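Local coordinates for glycoside Hydrolase (Bacteroides plebeius, PDB 5T3B), which is a family 50 glycoside hydrolase of a human gut bacterium, which probably cleaves glycosidic bonds in a polysaccharide, perhaps an agarose-like galactan as in relatives, at residues A[45-55]-A[400-410]. Sequence-based numbering, arbitrary orientation.
Sequences VEYAEKPDKAF and DNSSGAGFVVR. With EDO (1,2-ethanediol), chain G; EDO (1,2-ethanediol), chain J.
Ala48 and Val408 join the end of strand 39-48, from the N-terminal region, to the short strand 407-409 in an antiparallel pairing at the outer part of the fold; strand 407-409 itself runs parallel to strand 385-394. Both backbone bonds of this hydrogen-bonded pair are made: Ala48 N gives to Val408 O at 2.8 Å and Val408 N to Ala48 O at 2.9 Å.

On the side of the sheet that carries Tyr47 and Val409, the Tyr47 ring lies over a face of the Phe407 ring, CE1 above its centre, in an offset stack, centroids 4.4 Å apart and planes 15° apart; Trp366 also stacks on Tyr47. On the side of Ala48 and Val408, the Phe55 ring is sandwiched between the Ala48 methyl and the guanidinium of Arg410, which lies flat over it with CZ 3.7 Å from the ring centroid. Bent at chi2 (-66°), the arginine turns back over that ring and grips Glu46 side-on: Arg410 NE reaches Glu46 OE1 and Arg410 NH2 reaches Glu46 OE2, each at 2.9 Å, while NH1 pairs with Glu395.

Beyond the strands, Lys50 sends NZ to Ser402 O (2.8 Å) and Gly404 O (2.9 Å), the former almost in line with its carbonyl. Two waters each donate to Glu49 O, one going on to Gly406 O and the other to Ala405 O.

With Phe55 over one face and the Glu46 carboxylate at its edge, the Arg410 guanidinium is held against rotation by the stack and the two-nitrogen grip, and its charge is probably balanced by Glu46 and Glu395.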
ATOM      1  N   VAL A  45      -2.138 -24.510   4.012  1.00 11.56           N
ATOM      2  CA  VAL A  45      -3.093 -23.850   3.136  1.00 11.25           C
ATOM      3  C   VAL A  45      -2.630 -24.094   1.710  1.00 10.98           C
ATOM      4  O   VAL A  45      -1.452 -23.909   1.379  1.00 12.30           O
ATOM      5  CB  VAL A  45      -3.208 -22.344   3.398  1.00 11.74           C
ATOM      6  CG1 VAL A  45      -4.053 -21.677   2.354  1.00 11.92           C
ATOM      7  CG2 VAL A  45      -3.749 -22.106   4.793  1.00 12.54           C
ATOM      8  N   GLU A  46      -3.530 -24.585   0.888  1.00 10.57           N
ATOM      9  CA  GLU A  46      -3.229 -24.766  -0.520  1.00 10.57           C
ATOM     10  C   GLU A  46      -3.366 -23.454  -1.299  1.00 10.02           C
ATOM     11  O   GLU A  46      -4.330 -22.727  -1.120  1.00 11.39           O
ATOM     12  CB  GLU A  46      -4.153 -25.791  -1.179  1.00 12.49           C
ATOM     13  CG  GLU A  46      -4.010 -27.238  -0.690  1.00 15.38           C
ATOM     14  CD  GLU A  46      -4.909 -28.093  -1.610  1.00 20.16           C
ATOM     15  OE1 GLU A  46      -6.113 -28.080  -1.358  1.00 22.29           O
ATOM     16  OE2 GLU A  46      -4.419 -28.582  -2.673  1.00 25.87           O
ATOM     17  N   TYR A  47      -2.430 -23.162  -2.194  1.00  9.99           N
ATOM     18  CA  TYR A  47      -2.592 -22.054  -3.091  1.00  9.72           C
ATOM     19  C   TYR A  47      -2.054 -22.307  -4.480  1.00  9.76           C
ATOM     20  O   TYR A  47      -1.131 -23.117  -4.626  1.00 10.52           O
ATOM     21  CB  TYR A  47      -2.034 -20.738  -2.518  1.00 10.33           C
ATOM     22  CG  TYR A  47      -0.526 -20.579  -2.586  1.00 10.32           C
ATOM     23  CD1 TYR A  47       0.059 -20.081  -3.742  1.00  9.56           C
ATOM     24  CD2 TYR A  47       0.288 -20.781  -1.497  1.00 12.33           C
ATOM     25  CE1 TYR A  47       1.426 -19.834  -3.793  1.00 11.80           C
ATOM     26  CE2 TYR A  47       1.644 -20.514  -1.567  1.00 13.08           C
ATOM     27  CZ  TYR A  47       2.187 -20.078  -2.733  1.00 12.62           C
ATOM     28  OH  TYR A  47       3.530 -19.793  -2.765  1.00 15.29           O
ATOM     29  N   ALA A  48      -2.602 -21.587  -5.450  1.00  9.83           N
ATOM     30  CA  ALA A  48      -2.154 -21.651  -6.837  1.00 10.11           C
ATOM     31  C   ALA A  48      -1.800 -20.259  -7.283  1.00  9.29           C
ATOM     32  O   ALA A  48      -2.434 -19.279  -6.872  1.00 10.23           O
ATOM     33  CB  ALA A  48      -3.245 -22.217  -7.764  1.00 10.35           C
ATOM     34  N   GLU A  49      -0.854 -20.106  -8.215  1.00  9.09           N
ATOM     35  CA  GLU A  49      -0.457 -18.804  -8.652  1.00 10.21           C
ATOM     36  C   GLU A  49      -1.457 -18.196  -9.615  1.00 10.16           C
ATOM     37  O   GLU A  49      -1.520 -16.984  -9.756  1.00 11.78           O
ATOM     38  CB  GLU A  49       0.964 -18.883  -9.232  1.00 11.57           C
ATOM     39  CG  GLU A  49       1.956 -19.189  -8.092  1.00 13.44           C
ATOM     40  CD  GLU A  49       3.408 -19.156  -8.537  1.00 14.56           C
ATOM     41  OE1 GLU A  49       3.753 -19.667  -9.614  1.00 15.14           O
ATOM     42  OE2 GLU A  49       4.202 -18.543  -7.800  1.00 16.96           O
ATOM     43  N   LYS A  50      -2.194 -19.044 -10.320  1.00 10.54           N
ATOM     44  CA  LYS A  50      -3.261 -18.700 -11.220  1.00 10.69           C
ATOM     45  C   LYS A  50      -4.301 -19.826 -11.116  1.00 10.59           C
ATOM     46  O   LYS A  50      -3.972 -20.929 -10.711  1.00 10.98           O
ATOM     47  CB  LYS A  50      -2.810 -18.518 -12.656  1.00 12.57           C
ATOM     48  CG  LYS A  50      -2.008 -17.228 -12.913  1.00 14.10           C
ATOM     49  CD  LYS A  50      -2.847 -15.931 -12.879  1.00 14.94           C
ATOM     50  CE  LYS A  50      -1.954 -14.751 -13.050  1.00 16.42           C
ATOM     51  NZ  LYS A  50      -2.640 -13.457 -13.105  1.00 18.98           N
ATOM     52  N   PRO A  51      -5.573 -19.526 -11.490  1.00 10.04           N
ATOM     53  CA  PRO A  51      -6.632 -20.495 -11.154  1.00 11.08           C
ATOM     54  C   PRO A  51      -6.500 -21.826 -11.898  1.00 10.82           C
ATOM     55  O   PRO A  51      -7.066 -22.827 -11.410  1.00 11.54           O
ATOM     56  CB  PRO A  51      -7.911 -19.764 -11.555  1.00 11.53           C
ATOM     57  CG  PRO A  51      -7.457 -18.651 -12.442  1.00 12.43           C
ATOM     58  CD  PRO A  51      -6.119 -18.242 -11.940  1.00 10.76           C
ATOM     59  N   ASP A  52      -5.820 -21.825 -13.042  1.00 12.31           N
ATOM     60  CA  ASP A  52      -5.692 -23.011 -13.859  1.00 12.80           C
ATOM     61  C   ASP A  52      -4.451 -23.810 -13.584  1.00 13.39           C
ATOM     62  O   ASP A  52      -4.205 -24.829 -14.253  1.00 16.25           O
ATOM     63  CB  ASP A  52      -5.731 -22.657 -15.357  1.00 16.05           C
ATOM     64  CG  ASP A  52      -4.665 -21.703 -15.797  1.00 21.48           C
ATOM     65  OD1 ASP A  52      -4.299 -20.805 -15.023  1.00 20.37           O
ATOM     66  OD2 ASP A  52      -4.372 -21.751 -16.995  1.00 30.81           O
ATOM     67  N   LYS A  53      -3.648 -23.367 -12.604  1.00 11.65           N
ATOM     68  CA  LYS A  53      -2.405 -24.015 -12.226  1.00 12.22           C
ATOM     69  C   LYS A  53      -2.608 -25.015 -11.111  1.00 11.73           C
ATOM     70  O   LYS A  53      -3.593 -24.987 -10.351  1.00 13.37           O
ATOM     71  CB  LYS A  53      -1.336 -22.959 -11.865  1.00 12.35           C
ATOM     72  CG  LYS A  53      -0.898 -22.148 -13.035  1.00 16.61           C
ATOM     73  CD  LYS A  53       0.199 -21.180 -12.713  1.00 17.89           C
ATOM     74  CE  LYS A  53       0.762 -20.423 -13.873  1.00 25.82           C
ATOM     75  NZ  LYS A  53       1.599 -21.323 -14.688  1.00 27.90           N
ATOM     76  N   ALA A  54      -1.590 -25.848 -10.887  1.00 13.42           N
ATOM     77  CA  ALA A  54      -1.581 -26.771  -9.759  1.00 13.77           C
ATOM     78  C   ALA A  54      -1.433 -26.012  -8.453  1.00 13.66           C
ATOM     79  O   ALA A  54      -0.687 -25.029  -8.342  1.00 15.88           O
ATOM     80  CB  ALA A  54      -0.442 -27.796  -9.915  1.00 15.19           C
ATOM     81  N   PHE A  55      -2.120 -26.461  -7.436  1.00 11.88           N
ATOM     82  CA  PHE A  55      -2.033 -25.933  -6.092  1.00 12.12           C
ATOM     83  C   PHE A  55      -0.889 -26.612  -5.353  1.00 13.44           C
ATOM     84  O   PHE A  55      -0.608 -27.789  -5.545  1.00 16.02           O
ATOM     85  CB  PHE A  55      -3.314 -26.214  -5.306  1.00 12.65           C
ATOM     86  CG  PHE A  55      -4.463 -25.308  -5.679  1.00 12.16           C
ATOM     87  CD1 PHE A  55      -5.123 -25.407  -6.921  1.00 13.04           C
ATOM     88  CD2 PHE A  55      -4.904 -24.305  -4.823  1.00 11.52           C
ATOM     89  CE1 PHE A  55      -6.129 -24.558  -7.291  1.00 12.64           C
ATOM     90  CE2 PHE A  55      -5.939 -23.483  -5.200  1.00 12.40           C
ATOM     91  CZ  PHE A  55      -6.531 -23.598  -6.413  1.00 12.26           C
ATOM     92  N   ASP A 400     -13.816 -16.519 -12.844  1.00 10.87           N
ATOM     93  CA  ASP A 400     -12.661 -16.636 -13.766  1.00 10.41           C
ATOM     94  C   ASP A 400     -11.367 -16.612 -12.975  1.00  9.65           C
ATOM     95  O   ASP A 400     -10.583 -17.567 -12.989  1.00 10.07           O
ATOM     96  CB  ASP A 400     -12.779 -15.560 -14.843  1.00 10.66           C
ATOM     97  CG  ASP A 400     -11.542 -15.265 -15.665  1.00 13.35           C
ATOM     98  OD1 ASP A 400     -10.424 -15.811 -15.382  1.00 13.99           O
ATOM     99  OD2 ASP A 400     -11.707 -14.474 -16.630  1.00 15.67           O
ATOM    100  N   ASN A 401     -11.177 -15.540 -12.202  1.00  9.26           N
ATOM    101  CA  ASN A 401     -10.095 -15.449 -11.230  1.00  9.47           C
ATOM    102  C   ASN A 401      -8.727 -15.313 -11.891  1.00  8.65           C
ATOM    103  O   ASN A 401      -7.722 -15.356 -11.173  1.00 10.37           O
ATOM    104  CB  ASN A 401     -10.063 -16.601 -10.166  1.00  8.61           C
ATOM    105  CG  ASN A 401     -11.003 -16.404  -8.994  1.00  8.83           C
ATOM    106  OD1 ASN A 401     -11.231 -17.379  -8.177  1.00 13.76           O
ATOM    107  ND2 ASN A 401     -11.521 -15.262  -8.829  1.00  7.44           N
ATOM    108  N   SER A 402      -8.636 -15.098 -13.200  1.00  9.54           N
ATOM    109  CA  SER A 402      -7.336 -15.024 -13.827  1.00 10.57           C
ATOM    110  C   SER A 402      -6.647 -13.667 -13.653  1.00 10.99           C
ATOM    111  O   SER A 402      -5.431 -13.607 -13.569  1.00 14.61           O
ATOM    112  CB  SER A 402      -7.390 -15.490 -15.265  1.00 14.97           C
ATOM    113  OG  SER A 402      -8.165 -14.646 -16.031  1.00 17.18           O
ATOM    114  N   SER A 403      -7.398 -12.575 -13.607  0.50 10.01           N
ATOM    115  CA  SER A 403      -6.760 -11.282 -13.564  0.50 10.93           C
ATOM    116  C   SER A 403      -6.180 -11.035 -12.185  0.50 11.33           C
ATOM    117  O   SER A 403      -6.749 -11.403 -11.172  0.50 10.60           O
ATOM    118  CB  SER A 403      -7.749 -10.191 -13.896  0.50 10.77           C
ATOM    119  OG  SER A 403      -8.712 -10.038 -12.859  0.50 12.42           O
ATOM    120  N   GLY A 404      -5.030 -10.382 -12.173  1.00 11.61           N
ATOM    121  CA  GLY A 404      -4.395  -9.947 -10.933  1.00 11.68           C
ATOM    122  C   GLY A 404      -3.422 -10.964 -10.386  1.00 11.72           C
ATOM    123  O   GLY A 404      -3.554 -12.176 -10.629  1.00 12.43           O
ATOM    124  N   ALA A 405      -2.509 -10.451  -9.563  1.00 11.42           N
ATOM    125  CA  ALA A 405      -1.436 -11.231  -9.034  1.00 12.48           C
ATOM    126  C   ALA A 405      -1.717 -11.958  -7.724  1.00 11.92           C
ATOM    127  O   ALA A 405      -0.938 -12.776  -7.302  1.00 13.78           O
ATOM    128  CB  ALA A 405      -0.201 -10.352  -8.874  1.00 14.50           C
ATOM    129  N   GLY A 406      -2.840 -11.681  -7.074  1.00  9.71           N
ATOM    130  CA  GLY A 406      -3.125 -12.359  -5.849  1.00  9.73           C
ATOM    131  C   GLY A 406      -3.270 -13.858  -6.041  1.00  8.81           C
ATOM    132  O   GLY A 406      -3.875 -14.290  -7.042  1.00 11.72           O
ATOM    133  N   PHE A 407      -2.734 -14.642  -5.125  1.00  8.38           N
ATOM    134  CA  PHE A 407      -2.839 -16.075  -5.268  1.00  8.37           C
ATOM    135  C   PHE A 407      -4.275 -16.582  -5.089  1.00  8.30           C
ATOM    136  O   PHE A 407      -5.073 -15.931  -4.403  1.00  9.88           O
ATOM    137  CB  PHE A 407      -1.923 -16.783  -4.292  1.00  9.80           C
ATOM    138  CG  PHE A 407      -0.452 -16.485  -4.421  1.00 10.05           C
ATOM    139  CD1 PHE A 407       0.176 -16.325  -5.619  1.00 12.00           C
ATOM    140  CD2 PHE A 407       0.283 -16.450  -3.279  1.00 13.42           C
ATOM    141  CE1 PHE A 407       1.577 -16.177  -5.684  1.00 13.92           C
ATOM    142  CE2 PHE A 407       1.629 -16.287  -3.303  1.00 14.95           C
ATOM    143  CZ  PHE A 407       2.278 -16.205  -4.494  1.00 13.22           C
ATOM    144  N   VAL A 408      -4.540 -17.735  -5.669  1.00  7.72           N
ATOM    145  CA  VAL A 408      -5.818 -18.414  -5.480  1.00  7.86           C
ATOM    146  C   VAL A 408      -5.720 -19.444  -4.349  1.00  8.08           C
ATOM    147  O   VAL A 408      -4.787 -20.245  -4.324  1.00  9.71           O
ATOM    148  CB  VAL A 408      -6.229 -19.153  -6.756  1.00  8.93           C
ATOM    149  CG1 VAL A 408      -7.579 -19.865  -6.581  1.00 10.09           C
ATOM    150  CG2 VAL A 408      -6.276 -18.196  -7.937  1.00 10.74           C
ATOM    151  N   VAL A 409      -6.677 -19.396  -3.429  1.00  8.08           N
ATOM    152  CA  VAL A 409      -6.814 -20.345  -2.356  1.00  8.87           C
ATOM    153  C   VAL A 409      -8.166 -21.043  -2.528  1.00  8.54           C
ATOM    154  O   VAL A 409      -8.955 -20.668  -3.394  1.00  9.32           O
ATOM    155  CB  VAL A 409      -6.642 -19.722  -0.966  1.00  8.54           C
ATOM    156  CG1 VAL A 409      -5.226 -19.179  -0.775  1.00  9.08           C
ATOM    157  CG2 VAL A 409      -7.653 -18.643  -0.700  1.00  9.22           C
ATOM    158  N   ARG A 410      -8.411 -22.065  -1.724  1.00  9.18           N
ATOM    159  CA  ARG A 410      -9.592 -22.882  -2.035  1.00  9.43           C
ATOM    160  C   ARG A 410     -10.930 -22.198  -1.769  1.00  9.60           C
ATOM    161  O   ARG A 410     -11.916 -22.453  -2.467  1.00 10.94           O
ATOM    162  CB  ARG A 410      -9.549 -24.209  -1.289  1.00 10.79           C
ATOM    163  CG  ARG A 410      -8.434 -25.144  -1.706  1.00 11.68           C
ATOM    164  CD  ARG A 410      -8.590 -25.641  -3.101  1.00 12.84           C
ATOM    165  NE  ARG A 410      -7.587 -26.688  -3.376  1.00 12.55           N
ATOM    166  CZ  ARG A 410      -7.413 -27.218  -4.557  1.00 13.40           C
ATOM    167  NH1 ARG A 410      -8.146 -26.848  -5.597  1.00 16.07           N
ATOM    168  NH2 ARG A 410      -6.491 -28.151  -4.692  1.00 16.19           N
TER
HETATM  169  C1  EDO G 505      -3.905  -6.461  -8.578  1.00 20.71           C
HETATM  170  O1  EDO G 505      -4.838  -7.359  -8.865  1.00 17.10           O
HETATM  171  C2  EDO G 505      -2.581  -7.163  -8.587  1.00 21.65           C
HETATM  172  O2  EDO G 505      -2.169  -7.709  -9.875  1.00 18.64           O
HETATM  173  C1  EDO J 508      -3.897  -8.463 -15.637  1.00 42.69           C
HETATM  174  O1  EDO J 508      -3.864  -9.601 -14.775  1.00 35.53           O
HETATM  175  C2  EDO J 508      -5.039  -7.711 -15.037  1.00 41.65           C
HETATM  176  O2  EDO J 508      -4.619  -7.359 -13.700  1.00 51.51           O
HETATM  177  O   HOH W   1      -6.647 -22.957   0.260  1.00 10.67           O
HETATM  178  O   HOH W   2      -4.000 -15.822  -9.159  1.00 14.58           O
HETATM  179  O   HOH W   3       0.154 -14.824  -8.971  1.00 21.17           O